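Local coordinates for Lmo2445 protein (Listeria monocytogenes EGD-e, PDB 5HZL), which is a secreted, calcium-binding, internalin-like leucine-rich repeat protein of unknown function, possibly acting in adhesion or recognition as its relatives do, at residues A205-T210 and Y292-T297. Numbering follows the deposited sequence.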
loop_
_atom_site.group_PDB
_atom_site.type_symbol
_atom_site.label_atom_id
_atom_site.label_comp_id
_atom_site.label_asym_id
_atom_site.label_seq_id
_atom_site.Cartn_x
_atom_site.Cartn_y
_atom_site.Cartn_z
ATOM N N ALA A 205 14.634 2.953 2.179
ATOM C CA ALA A 205 14.821 1.893 1.201
ATOM C C ALA A 205 16.246 1.450 1.053
ATOM O O ALA A 205 17.158 2.258 1.088
ATOM C CB ALA A 205 14.291 2.344 -0.155
ATOM N N THR A 206 16.419 0.149 0.888
ATOM C CA THR A 206 17.727 -0.444 0.674
ATOM C C THR A 206 17.749 -0.848 -0.794
ATOM O O THR A 206 16.991 -1.724 -1.219
ATOM C CB THR A 206 17.924 -1.658 1.590
ATOM O OG1 THR A 206 17.628 -1.263 2.933
ATOM C CG2 THR A 206 19.353 -2.202 1.496
ATOM N N TYR A 207 18.594 -0.183 -1.572
ATOM C CA TYR A 207 18.709 -0.461 -3.017
ATOM C C TYR A 207 19.382 -1.795 -3.315
ATOM O O TYR A 207 20.027 -2.380 -2.452
ATOM C CB TYR A 207 19.450 0.680 -3.745
ATOM C CG TYR A 207 18.624 1.944 -3.986
ATOM C CD1 TYR A 207 18.101 2.678 -2.925
ATOM C CD2 TYR A 207 18.409 2.428 -5.282
ATOM C CE1 TYR A 207 17.364 3.840 -3.146
ATOM C CE2 TYR A 207 17.675 3.589 -5.512
ATOM C CZ TYR A 207 17.155 4.291 -4.442
ATOM O OH TYR A 207 16.430 5.440 -4.635
ATOM N N PRO A 208 19.188 -2.313 -4.535
ATOM C CA PRO A 208 19.875 -3.572 -4.837
ATOM C C PRO A 208 21.395 -3.388 -4.719
ATOM O O PRO A 208 21.879 -2.291 -4.943
ATOM C CB PRO A 208 19.443 -3.864 -6.282
ATOM C CG PRO A 208 18.102 -3.215 -6.406
ATOM C CD PRO A 208 18.145 -1.992 -5.536
ATOM N N PRO A 209 22.142 -4.443 -4.365
ATOM C CA PRO A 209 23.594 -4.268 -4.232
ATOM C C PRO A 209 24.273 -4.129 -5.588
ATOM O O PRO A 209 23.746 -4.626 -6.577
ATOM C CB PRO A 209 24.038 -5.553 -3.525
ATOM C CG PRO A 209 23.029 -6.569 -3.909
ATOM C CD PRO A 209 21.736 -5.852 -4.200
ATOM N N THR A 210 25.415 -3.452 -5.632
ATOM C CA THR A 210 26.169 -3.270 -6.879
ATOM C C THR A 210 27.674 -3.306 -6.603
ATOM O O THR A 210 28.097 -3.298 -5.455
ATOM C CB THR A 210 25.770 -1.968 -7.602
ATOM O OG1 THR A 210 26.341 -1.944 -8.921
ATOM C CG2 THR A 210 26.197 -0.724 -6.806
ATOM N N TYR A 292 18.215 6.275 2.708
ATOM C CA TYR A 292 18.378 5.267 1.654
ATOM C C TYR A 292 19.719 4.563 1.701
ATOM O O TYR A 292 20.728 5.219 1.690
ATOM C CB TYR A 292 18.205 5.932 0.294
ATOM C CG TYR A 292 16.857 6.592 0.148
ATOM C CD1 TYR A 292 15.724 5.836 -0.118
ATOM C CD2 TYR A 292 16.707 7.967 0.275
ATOM C CE1 TYR A 292 14.470 6.424 -0.256
ATOM C CE2 TYR A 292 15.457 8.561 0.139
ATOM C CZ TYR A 292 14.337 7.778 -0.125
ATOM O OH TYR A 292 13.103 8.356 -0.265
ATOM N N ASP A 293 19.717 3.229 1.748
ATOM C CA ASP A 293 20.955 2.430 1.789
ATOM C C ASP A 293 21.349 1.862 0.430
ATOM O O ASP A 293 20.501 1.442 -0.363
ATOM C CB ASP A 293 20.860 1.272 2.792
ATOM C CG ASP A 293 20.903 1.726 4.245
ATOM O OD1 ASP A 293 20.984 2.946 4.528
ATOM O OD2 ASP A 293 20.865 0.828 5.116
ATOM N N PHE A 294 22.655 1.829 0.192
ATOM C CA PHE A 294 23.219 1.345 -1.054
ATOM C C PHE A 294 24.340 0.376 -0.721
ATOM O O PHE A 294 25.425 0.817 -0.371
ATOM C CB PHE A 294 23.745 2.537 -1.857
ATOM C CG PHE A 294 22.718 3.614 -2.056
ATOM C CD1 PHE A 294 21.810 3.540 -3.098
ATOM C CD2 PHE A 294 22.640 4.685 -1.188
ATOM C CE1 PHE A 294 20.850 4.524 -3.282
ATOM C CE2 PHE A 294 21.685 5.676 -1.364
ATOM C CZ PHE A 294 20.785 5.598 -2.407
ATOM N N PRO A 295 24.072 -0.948 -0.769
ATOM C CA PRO A 295 25.147 -1.914 -0.494
ATOM C C PRO A 295 26.138 -1.894 -1.658
ATOM O O PRO A 295 25.735 -2.003 -2.817
ATOM C CB PRO A 295 24.421 -3.263 -0.408
ATOM C CG PRO A 295 22.973 -2.938 -0.293
ATOM C CD PRO A 295 22.776 -1.619 -0.968
ATOM N N VAL A 296 27.420 -1.734 -1.351
ATOM C CA VAL A 296 28.445 -1.663 -2.381
ATOM C C VAL A 296 29.676 -2.501 -2.063
ATOM O O VAL A 296 30.102 -2.596 -0.913
ATOM C CB VAL A 296 28.886 -0.196 -2.594
ATOM C CG1 VAL A 296 30.005 -0.092 -3.637
ATOM C CG2 VAL A 296 27.691 0.646 -3.024
ATOM N N THR A 297 30.224 -3.107 -3.114
ATOM C CA THR A 297 31.432 -3.915 -3.038
ATOM C C THR A 297 32.440 -3.189 -3.909
ATOM O O THR A 297 32.202 -3.001 -5.101
ATOM C CB THR A 297 31.205 -5.336 -3.572
ATOM O OG1 THR A 297 30.171 -5.959 -2.803
ATOM C CG2 THR A 297 32.485 -6.162 -3.483
#
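A parallel edge pairing, broken by a one-residue shift, joins an edge strand, 203-212, to strand 290-298 in the C-terminal sheet of the protein. Asp293 N donates to Ala205 O at 2.8 Å, and Asp293 O in turn accepts Tyr207 N at 2.8 Å, a nearly straight bond with 165° at the hydrogen. There the ladder halts: Pro295 has no N-H to give Tyr207 O, and Pro209 none to give Pro295 O, so the two rungs expected next are missing. The chain 205-210 arches away through Pro208 and gains one residue. Pro295 sets its CD, in place of an N-H, against Tyr207 O, while its CB packs on Pro209 CB at 3.9 Å. Pairing resumes where Thr210 N bonds Pro295 O and Thr297 N bonds Thr210 O, both longer at 3.2 Å. Beta-branched Thr206 and Thr210 favour the extended backbone of these ladders; Thr206 CG2 lies 4.0 Å from Asp293 CB.

The Tyr207 and Phe294 side chains run alongside each other in one direction. With CG beside its own backbone N (chi1 -53°), Phe294 brings CE1 over the centre of the Tyr207 ring, the planes inclined at 39°. Tyr292 CD1 meets that ring's edge, 4.0 Å from Tyr207 CE1, and small Ala205 fits its CB at the Tyr292 ring edge. The hydroxyls bond backbone carbonyls, Tyr207 that of Phe221 and Tyr292 that of Leu182. Thus aromatics pack beside an interrupted parallel ladder at the margin of a mixed beta-sheet, in a probably E-set-like C-terminal domain.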